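Long-range contacts in PKS_KS domain-containing protein (Photorhabdus luminescens subsp. laumondii, PDB 6SMO), which probably acts as a 3-oxoacyl-[acyl-carrier-protein] synthase, lengthening an acyl chain on its carrier, and holds a polyketone chain in its pocket: residues Val259-Cys264 with Gly368-Ala373; Ile329-Ser334 with Ile358-Leu363; Lys364-His369 with Val391-Asn396. All coordinates share one frame; numbering follows the deposited sequence.

Interaction 1: residues Val259-Cys264 with Gly368-Ala373. With LKZ (3,5,7,9,11-pentakis(oxidanylidene)dodecanal), chain H.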
loop_
_atom_site.group_PDB
_atom_site.type_symbol
_atom_site.label_atom_id
_atom_site.label_comp_id
_atom_site.label_asym_id
_atom_site.label_seq_id
_atom_site.Cartn_x
_atom_site.Cartn_y
_atom_site.Cartn_z
ATOM N N VAL B 259 15.054 -9.890 -9.888
ATOM C CA VAL B 259 14.320 -11.102 -10.360
ATOM C C VAL B 259 13.000 -11.175 -9.584
ATOM O O VAL B 259 13.058 -11.388 -8.358
ATOM C CB VAL B 259 15.156 -12.384 -10.172
ATOM C CG1 VAL B 259 14.350 -13.643 -10.460
ATOM C CG2 VAL B 259 16.420 -12.359 -11.016
ATOM N N ILE B 260 11.866 -10.995 -10.270
ATOM C CA ILE B 260 10.503 -11.018 -9.656
ATOM C C ILE B 260 10.222 -12.433 -9.136
ATOM O O ILE B 260 10.705 -13.401 -9.756
ATOM C CB ILE B 260 9.423 -10.537 -10.647
ATOM C CG1 ILE B 260 8.115 -10.196 -9.927
ATOM C CG2 ILE B 260 9.205 -11.548 -11.765
ATOM C CD1 ILE B 260 7.188 -9.313 -10.728
ATOM N N ALA B 261 9.470 -12.535 -8.036
ATOM C CA ALA B 261 9.158 -13.795 -7.324
ATOM C C ALA B 261 7.746 -13.723 -6.734
ATOM O O ALA B 261 7.156 -12.628 -6.747
ATOM C CB ALA B 261 10.187 -14.037 -6.247
ATOM N N GLU B 262 7.238 -14.857 -6.244
ATOM C CA GLU B 262 5.945 -14.970 -5.517
ATOM C C GLU B 262 6.203 -15.616 -4.153
ATOM O O GLU B 262 7.320 -16.132 -3.942
ATOM C CB GLU B 262 4.927 -15.775 -6.331
ATOM C CG GLU B 262 5.357 -17.202 -6.635
ATOM C CD GLU B 262 4.340 -18.035 -7.400
ATOM O OE1 GLU B 262 4.642 -19.210 -7.687
ATOM O OE2 GLU B 262 3.249 -17.510 -7.708
ATOM N N GLY B 263 5.208 -15.581 -3.263
ATOM C CA GLY B 263 5.264 -16.224 -1.937
ATOM C C GLY B 263 4.490 -15.450 -0.887
ATOM O O GLY B 263 3.779 -14.493 -1.253
ATOM N N CYS B 264 4.628 -15.856 0.378
ATOM C CA CYS B 264 3.941 -15.254 1.551
ATOM C C CYS B 264 4.755 -15.511 2.824
ATOM O O CYS B 264 5.305 -16.623 2.960
ATOM C CB CYS B 264 2.535 -15.821 1.712
ATOM S SG CYS B 264 1.673 -15.221 3.189
ATOM N N GLY B 368 14.554 -14.151 -4.883
ATOM C CA GLY B 368 14.087 -13.105 -5.813
ATOM C C GLY B 368 13.231 -12.092 -5.074
ATOM O O GLY B 368 13.249 -12.114 -3.827
ATOM N N HIS B 369 12.505 -11.255 -5.818
ATOM C CA HIS B 369 11.705 -10.149 -5.232
ATOM C C HIS B 369 10.204 -10.445 -5.306
ATOM O O HIS B 369 9.657 -10.452 -6.401
ATOM C CB HIS B 369 12.096 -8.825 -5.904
ATOM C CG HIS B 369 11.737 -7.608 -5.120
ATOM N ND1 HIS B 369 10.953 -7.658 -4.004
ATOM C CD2 HIS B 369 12.027 -6.309 -5.308
ATOM C CE1 HIS B 369 10.784 -6.450 -3.529
ATOM N NE2 HIS B 369 11.435 -5.612 -4.304
ATOM N N ALA B 370 9.574 -10.603 -4.144
ATOM C CA ALA B 370 8.133 -10.906 -4.006
ATOM C C ALA B 370 7.376 -9.643 -3.588
ATOM O O ALA B 370 6.295 -9.780 -3.038
ATOM C CB ALA B 370 7.930 -12.032 -3.028
ATOM N N LEU B 371 7.982 -8.478 -3.806
ATOM C CA LEU B 371 7.388 -7.151 -3.503
ATOM C C LEU B 371 7.083 -7.055 -2.010
ATOM O O LEU B 371 8.026 -7.106 -1.227
ATOM C CB LEU B 371 6.159 -6.871 -4.376
ATOM C CG LEU B 371 6.232 -7.353 -5.824
ATOM C CD1 LEU B 371 5.017 -6.894 -6.603
ATOM C CD2 LEU B 371 7.501 -6.882 -6.508
ATOM N N ALA B 372 5.812 -6.867 -1.655
ATOM C CA ALA B 372 5.377 -6.767 -0.245
ATOM C C ALA B 372 5.709 -8.065 0.491
ATOM O O ALA B 372 6.208 -7.991 1.616
ATOM C CB ALA B 372 3.897 -6.510 -0.205
ATOM N N ALA B 373 5.516 -9.210 -0.167
ATOM C CA ALA B 373 5.773 -10.535 0.438
ATOM C C ALA B 373 7.245 -10.707 0.842
ATOM O O ALA B 373 7.485 -11.408 1.821
ATOM C CB ALA B 373 5.288 -11.629 -0.473
HETATM C C4 LKZ H . 2.385 -3.358 -11.352
HETATM C C5 LKZ H . 1.936 -2.518 -10.184
HETATM C C6 LKZ H . 2.139 -3.100 -8.781
HETATM C C7 LKZ H . 3.218 -2.306 -8.077
HETATM C C8 LKZ H . 3.563 -2.620 -6.617
HETATM C C10 LKZ H . 8.589 -1.997 -5.318
HETATM C C22 LKZ H . 1.163 -4.055 -11.919
HETATM C C11 LKZ H . 8.541 -3.446 -4.904
HETATM O O19 LKZ H . 9.161 -4.314 -5.491
HETATM C C3 LKZ H . 7.130 -1.582 -5.334
HETATM O O23 LKZ H . 6.759 -0.608 -4.702
HETATM C C2 LKZ H . 6.143 -2.508 -6.057
HETATM C C9 LKZ H . 4.806 -1.796 -6.266
HETATM O O20 LKZ H . 4.731 -0.583 -6.243
HETATM O O21 LKZ H . 3.836 -1.463 -8.689
HETATM O O22 LKZ H . 1.410 -1.434 -10.376
HETATM O O24 LKZ H . 0.537 -3.608 -12.868
HETATM C C23 LKZ H . 0.766 -5.349 -11.235
#

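Interaction 2: residues Ile329-Ser334 with Ile358-Leu363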
loop_
_atom_site.group_PDB
_atom_site.type_symbol
_atom_site.label_atom_id
_atom_site.label_comp_id
_atom_site.label_asym_id
_atom_site.label_seq_id
_atom_site.Cartn_x
_atom_site.Cartn_y
_atom_site.Cartn_z
ATOM N N ILE B 329 22.293 -6.642 9.966
ATOM C CA ILE B 329 21.280 -5.909 9.146
ATOM C C ILE B 329 20.765 -6.847 8.046
ATOM O O ILE B 329 21.590 -7.319 7.241
ATOM C CB ILE B 329 21.881 -4.612 8.560
ATOM C CG1 ILE B 329 22.363 -3.654 9.655
ATOM C CG2 ILE B 329 20.897 -3.930 7.621
ATOM C CD1 ILE B 329 23.394 -2.652 9.189
ATOM N N SER B 330 19.454 -7.107 8.023
ATOM C CA SER B 330 18.736 -7.811 6.926
ATOM C C SER B 330 18.260 -6.776 5.900
ATOM O O SER B 330 17.093 -6.348 5.986
ATOM C CB SER B 330 17.586 -8.630 7.458
ATOM O OG SER B 330 16.850 -9.220 6.395
ATOM N N ALA B 331 19.135 -6.382 4.971
ATOM C CA ALA B 331 18.887 -5.296 3.993
ATOM C C ALA B 331 17.843 -5.743 2.964
ATOM O O ALA B 331 17.672 -6.965 2.776
ATOM C CB ALA B 331 20.173 -4.883 3.323
ATOM N N HIS B 332 17.232 -4.757 2.304
ATOM C CA HIS B 332 16.209 -4.965 1.251
ATOM C C HIS B 332 16.852 -5.705 0.078
ATOM O O HIS B 332 16.275 -6.705 -0.344
ATOM C CB HIS B 332 15.658 -3.594 0.852
ATOM C CG HIS B 332 14.597 -3.619 -0.186
ATOM N ND1 HIS B 332 13.297 -3.884 0.112
ATOM C CD2 HIS B 332 14.642 -3.390 -1.508
ATOM C CE1 HIS B 332 12.582 -3.835 -0.984
ATOM N NE2 HIS B 332 13.383 -3.535 -1.987
ATOM N N GLY B 333 18.020 -5.235 -0.378
ATOM C CA GLY B 333 18.846 -5.899 -1.409
ATOM C C GLY B 333 18.121 -6.375 -2.656
ATOM O O GLY B 333 18.198 -7.574 -2.912
ATOM N N SER B 334 17.426 -5.506 -3.386
ATOM C CA SER B 334 16.687 -5.923 -4.612
ATOM C C SER B 334 17.603 -6.356 -5.772
ATOM O O SER B 334 17.118 -7.052 -6.674
ATOM C CB SER B 334 15.678 -4.898 -5.038
ATOM O OG SER B 334 16.276 -3.630 -5.184
ATOM N N ILE B 358 29.918 -4.931 10.386
ATOM C CA ILE B 358 28.544 -5.498 10.548
ATOM C C ILE B 358 28.197 -6.356 9.332
ATOM O O ILE B 358 28.201 -5.861 8.207
ATOM C CB ILE B 358 27.514 -4.372 10.770
ATOM C CG1 ILE B 358 27.802 -3.597 12.059
ATOM C CG2 ILE B 358 26.094 -4.921 10.751
ATOM C CD1 ILE B 358 27.117 -2.253 12.140
ATOM N N PRO B 359 27.893 -7.662 9.520
ATOM C CA PRO B 359 27.350 -8.493 8.443
ATOM C C PRO B 359 25.990 -7.979 7.944
ATOM O O PRO B 359 25.092 -7.813 8.752
ATOM C CB PRO B 359 27.207 -9.888 9.078
ATOM C CG PRO B 359 28.138 -9.861 10.271
ATOM C CD PRO B 359 28.099 -8.429 10.757
ATOM N N ILE B 360 25.886 -7.727 6.635
ATOM C CA ILE B 360 24.652 -7.263 5.932
ATOM C C ILE B 360 24.338 -8.275 4.825
ATOM O O ILE B 360 25.271 -8.630 4.091
ATOM C CB ILE B 360 24.850 -5.841 5.362
ATOM C CG1 ILE B 360 25.344 -4.856 6.426
ATOM C CG2 ILE B 360 23.580 -5.343 4.688
ATOM C CD1 ILE B 360 26.111 -3.682 5.866
ATOM N N ASN B 361 23.086 -8.729 4.703
ATOM C CA ASN B 361 22.691 -9.731 3.674
ATOM C C ASN B 361 21.370 -9.334 3.006
ATOM O O ASN B 361 20.658 -8.460 3.541
ATOM C CB ASN B 361 22.610 -11.150 4.245
ATOM C CG ASN B 361 21.655 -11.291 5.412
ATOM O OD1 ASN B 361 20.956 -10.347 5.775
ATOM N ND2 ASN B 361 21.618 -12.471 6.008
ATOM N N SER B 362 21.086 -9.966 1.864
ATOM C CA SER B 362 19.818 -9.875 1.097
ATOM C C SER B 362 19.345 -11.291 0.749
ATOM O O SER B 362 20.136 -12.039 0.142
ATOM C CB SER B 362 19.998 -9.041 -0.144
ATOM O OG SER B 362 18.805 -9.010 -0.914
ATOM N N LEU B 363 18.111 -11.641 1.124
ATOM C CA LEU B 363 17.503 -12.971 0.848
ATOM C C LEU B 363 17.080 -13.048 -0.625
ATOM O O LEU B 363 16.922 -14.176 -1.130
ATOM C CB LEU B 363 16.303 -13.190 1.773
ATOM C CG LEU B 363 15.842 -14.640 1.916
ATOM C CD1 LEU B 363 16.785 -15.422 2.816
ATOM C CD2 LEU B 363 14.420 -14.711 2.448
#

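Interaction 3: residues Lys364-His369 with Val391-Asn396. With LKZ (3,5,7,9,11-pentakis(oxidanylidene)dodecanal), chain H.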
loop_
_atom_site.group_PDB
_atom_site.type_symbol
_atom_site.label_atom_id
_atom_site.label_comp_id
_atom_site.label_asym_id
_atom_site.label_seq_id
_atom_site.Cartn_x
_atom_site.Cartn_y
_atom_site.Cartn_z
ATOM N N LYS B 364 16.917 -11.894 -1.283
ATOM C CA LYS B 364 16.433 -11.778 -2.688
ATOM C C LYS B 364 17.453 -12.377 -3.668
ATOM O O LYS B 364 17.085 -12.551 -4.845
ATOM C CB LYS B 364 16.142 -10.315 -3.037
ATOM C CG LYS B 364 14.980 -9.684 -2.281
ATOM C CD LYS B 364 14.680 -8.267 -2.724
ATOM C CE LYS B 364 13.530 -7.623 -1.977
ATOM N NZ LYS B 364 13.872 -7.337 -0.565
ATOM N N SER B 365 18.677 -12.675 -3.215
ATOM C CA SER B 365 19.725 -13.375 -4.006
ATOM C C SER B 365 19.322 -14.836 -4.249
ATOM O O SER B 365 19.747 -15.398 -5.279
ATOM C CB SER B 365 21.071 -13.288 -3.331
ATOM O OG SER B 365 21.037 -13.881 -2.042
ATOM N N MET B 366 18.548 -15.424 -3.329
ATOM C CA MET B 366 18.055 -16.828 -3.400
ATOM C C MET B 366 16.572 -16.849 -3.793
ATOM O O MET B 366 16.210 -17.661 -4.667
ATOM C CB MET B 366 18.226 -17.528 -2.047
ATOM C CG MET B 366 19.663 -17.563 -1.568
ATOM S SD MET B 366 19.870 -18.507 -0.039
ATOM C CE MET B 366 20.038 -17.181 1.154
ATOM N N THR B 367 15.752 -15.997 -3.167
ATOM C CA THR B 367 14.267 -15.998 -3.278
ATOM C C THR B 367 13.796 -15.177 -4.485
ATOM O O THR B 367 12.719 -15.503 -5.023
ATOM C CB THR B 367 13.610 -15.445 -2.005
ATOM O OG1 THR B 367 14.239 -14.204 -1.680
ATOM C CG2 THR B 367 13.707 -16.394 -0.830
ATOM N N GLY B 368 14.554 -14.151 -4.883
ATOM C CA GLY B 368 14.087 -13.105 -5.813
ATOM C C GLY B 368 13.231 -12.092 -5.074
ATOM O O GLY B 368 13.249 -12.114 -3.827
ATOM N N HIS B 369 12.505 -11.255 -5.818
ATOM C CA HIS B 369 11.705 -10.149 -5.232
ATOM C C HIS B 369 10.204 -10.445 -5.306
ATOM O O HIS B 369 9.657 -10.452 -6.401
ATOM C CB HIS B 369 12.096 -8.825 -5.904
ATOM C CG HIS B 369 11.737 -7.608 -5.120
ATOM N ND1 HIS B 369 10.953 -7.658 -4.004
ATOM C CD2 HIS B 369 12.027 -6.309 -5.308
ATOM C CE1 HIS B 369 10.784 -6.450 -3.529
ATOM N NE2 HIS B 369 11.435 -5.612 -4.304
ATOM N N VAL B 391 23.706 -16.656 10.228
ATOM C CA VAL B 391 23.467 -15.586 9.216
ATOM C C VAL B 391 23.591 -16.207 7.819
ATOM O O VAL B 391 24.683 -16.715 7.497
ATOM C CB VAL B 391 24.445 -14.410 9.410
ATOM C CG1 VAL B 391 24.305 -13.371 8.312
ATOM C CG2 VAL B 391 24.278 -13.761 10.775
ATOM N N HIS B 392 22.510 -16.172 7.031
ATOM C CA HIS B 392 22.467 -16.695 5.639
ATOM C C HIS B 392 23.292 -15.777 4.741
ATOM O O HIS B 392 23.361 -14.573 4.983
ATOM C CB HIS B 392 21.019 -16.880 5.150
ATOM C CG HIS B 392 20.284 -15.613 4.856
ATOM N ND1 HIS B 392 20.604 -14.799 3.785
ATOM C CD2 HIS B 392 19.224 -15.036 5.463
ATOM C CE1 HIS B 392 19.789 -13.764 3.761
ATOM N NE2 HIS B 392 18.932 -13.886 4.781
ATOM N N PRO B 393 23.951 -16.314 3.688
ATOM C CA PRO B 393 24.789 -15.503 2.805
ATOM C C PRO B 393 24.013 -14.821 1.671
ATOM O O PRO B 393 22.904 -15.235 1.384
ATOM C CB PRO B 393 25.745 -16.551 2.224
ATOM C CG PRO B 393 24.893 -17.802 2.119
ATOM C CD PRO B 393 23.937 -17.733 3.295
ATOM N N THR B 394 24.618 -13.793 1.068
ATOM C CA THR B 394 24.194 -13.183 -0.220
ATOM C C THR B 394 24.900 -13.937 -1.352
ATOM O O THR B 394 26.098 -13.673 -1.570
ATOM C CB THR B 394 24.508 -11.681 -0.262
ATOM O OG1 THR B 394 24.093 -11.095 0.971
ATOM C CG2 THR B 394 23.831 -10.970 -1.414
ATOM N N ILE B 395 24.196 -14.854 -2.025
ATOM C CA ILE B 395 24.784 -15.740 -3.075
ATOM C C ILE B 395 24.905 -14.959 -4.390
ATOM O O ILE B 395 24.364 -13.837 -4.471
ATOM C CB ILE B 395 23.973 -17.043 -3.248
ATOM C CG1 ILE B 395 22.565 -16.798 -3.801
ATOM C CG2 ILE B 395 23.936 -17.825 -1.943
ATOM C CD1 ILE B 395 21.957 -18.006 -4.478
ATOM N N ASN B 396 25.602 -15.547 -5.368
ATOM C CA ASN B 396 25.814 -14.993 -6.735
ATOM C C ASN B 396 26.666 -13.719 -6.655
ATOM O O ASN B 396 26.536 -12.871 -7.561
ATOM C CB ASN B 396 24.485 -14.734 -7.450
ATOM C CG ASN B 396 23.529 -15.906 -7.370
ATOM O OD1 ASN B 396 23.952 -17.060 -7.355
ATOM N ND2 ASN B 396 22.239 -15.621 -7.324
HETATM C C4 LKZ H . 2.385 -3.358 -11.352
HETATM C C5 LKZ H . 1.936 -2.518 -10.184
HETATM C C6 LKZ H . 2.139 -3.100 -8.781
HETATM C C7 LKZ H . 3.218 -2.306 -8.077
HETATM C C8 LKZ H . 3.563 -2.620 -6.617
HETATM C C10 LKZ H . 8.589 -1.997 -5.318
HETATM C C22 LKZ H . 1.163 -4.055 -11.919
HETATM C C11 LKZ H . 8.541 -3.446 -4.904
HETATM O O19 LKZ H . 9.161 -4.314 -5.491
HETATM C C3 LKZ H . 7.130 -1.582 -5.334
HETATM O O23 LKZ H . 6.759 -0.608 -4.702
HETATM C C2 LKZ H . 6.143 -2.508 -6.057
HETATM C C9 LKZ H . 4.806 -1.796 -6.266
HETATM O O20 LKZ H . 4.731 -0.583 -6.243
HETATM O O21 LKZ H . 3.836 -1.463 -8.689
HETATM O O22 LKZ H . 1.410 -1.434 -10.376
HETATM O O24 LKZ H . 0.537 -3.608 -12.868
HETATM C C23 LKZ H . 0.766 -5.349 -11.235
#

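Interaction 1: residues Val259-Cys264 with Gly368-Ala373
His369 and Ile260 bridge the two segments backbone to backbone. The peptide N of His369 donates to Val259 O at 2.6 Å, and Ala261 N returns a bond to His369 O at 2.7 Å, so both polar backbone atoms of the histidine are tied to 259-264 before its side chain begins. His369 CB lies 3.7 Å from Val259 O. With CG anti to the backbone N (chi1 -160°), the ring then leaves 259-264 and heads for the bound polyketone. CG and ND1 lie farther from LKZ O19 than the other ring atoms. CD2 is closer, His369 CE1 comes to 3.3 Å from LKZ O19, and at the tip His369 NE2 is nearest, 2.9 Å from LKZ O19. The ligand oxygen approaches the ring obliquely. Phe258 meets this ring edge-to-face and His332 lies against it with the two planes steeply inclined; together with Cys191, another pocket residue, the two histidines are consistent with the Cys-His-His set of ketosynthases of the thiolase fold. Leu371 lines the same end of the pocket, Leu371 CD2 reaching 3.2 Å from LKZ O19. Around and beyond the bridge the packing is made by small groups. Ala261 CB points at 368-373 and sits against the N and O of His369, while Ala370 CB lies beside the carbonyl of Ala261. Gly368, with positive phi, brings its CA close to Val259 O. Where strand 263-271 begins beside helix 372-388, Ala373 CB rests 3.3 Å from Gly263 O. Ile260 turns away to pack on Ser226, Ile227 and Phe230 of helix 224-233. Glu262 leaves the backbone on the side away from 368-373, and its OE2 forms a salt bridge with Lys95.

Interaction 2: residues Ile329-Ser334 with Ile358-Leu363
Ile329 and Ile360 lie side by side and point the same way, with Ile329 CD1 4.0 Å from Ile360 CG1. Ile329 CD1 also reaches 3.9 Å from CG2 of Ile358, whose side chain crosses it obliquely, and the other branch of Ile360, CG2, touches Ala331 CB at 3.7 Å. The isoleucines sit on a parallel ladder: Ile329 N donates to Pro359 O at 3.3 Å, and Asn361 N to Ile329 O at 3.3 Å. The next rung, Ala331 N to Asn361 O at 2.9 Å, is weak and bent. Beyond it the hydroxyl of Ser362, anti to its backbone N (chi1 177°), has OG donating to Gly333 O at 2.5 Å and also caps a backbone N just past Leu363. Asn361 points to the opposite face from the isoleucines; its ND2 has Tyr328 OH, His392 O and Glu385 OE2 as partners, three for two hydrogens, which probably limits the rotation of the amide. In the second shell Glu343 OE2 accepts from His332 N and OE1 from Gly333 N; these bonds hold the turn at His332-Gly333, whose histidine side chain is about 6 Å from LKZ. The whole is a beta-alpha-beta unit: strand 360-361, an outermost strand of the mixed sheet within this chain, lies beside 326-330, the connecting helix 337-350 covers Ile329 and Ile360 through Ile347, and strand 420-427 flanks 326-330 on its other edge.

Interaction 3: residues Lys364-His369 with Val391-Asn396
Just ahead of the histidine that lines the ligand pocket, the short helix 364-367 sets Ser365 and Met366 against the loop 391-396. Ile395 N makes a weak bond, 3.3 Å, to Ser365 OG; the stronger partner of this hydroxyl is Ser362 O. Ile395 folds back over Ser365, its CG1 lying between backbone N and carbonyl carbon (chi1 66°), and its CD1 meets Met366 CG at 3.7 Å, the two side chains crossing at about a right angle. Bending at its last torsion, Met366 lays CE 3.5 Å from Pro393 O and 3.6 Å from His392 ND1, oblique to that ring. His392 ND1 also makes a weak bond to Pro393 O. Asn396 ND2 stands near Ser365 O at a poor angle and is bonded to Thr248 O instead. At the pocket end, Lys364 CE covers one face of the His369 ring off-centre, and Lys364 NZ forms a salt bridge with Glu378. The loop thus packs on the segment that leads through Lys364 to His369, an arrangement consistent with the Cys-His-His site of thiolase-fold ketosynthases, where a conserved lysine neighbours the histidines.

In the fold
Interaction 1 carries the pocket residues His369 and Leu371. Interaction 2 brings His332 close by, its side chain about 6 Å from the ligand; His369 NE2 and His332 NE2 are 3.7 Å apart, although the contact centres lie about 15 Å apart. Interaction 3 lies just behind, continuing into interaction 1 through their shared Gly368 and His369, and Ala261 CB packs 3.2 Å from Thr367 O. Its centre is about 9 Å from that of interaction 2, to which it is joined by a probable hydrogen bond from Lys364 NZ to His332 O, 2.5 Å. Strand 360-361, helix 364-367 and helix 372-388 follow one another in the chain, with His369 between the two helices.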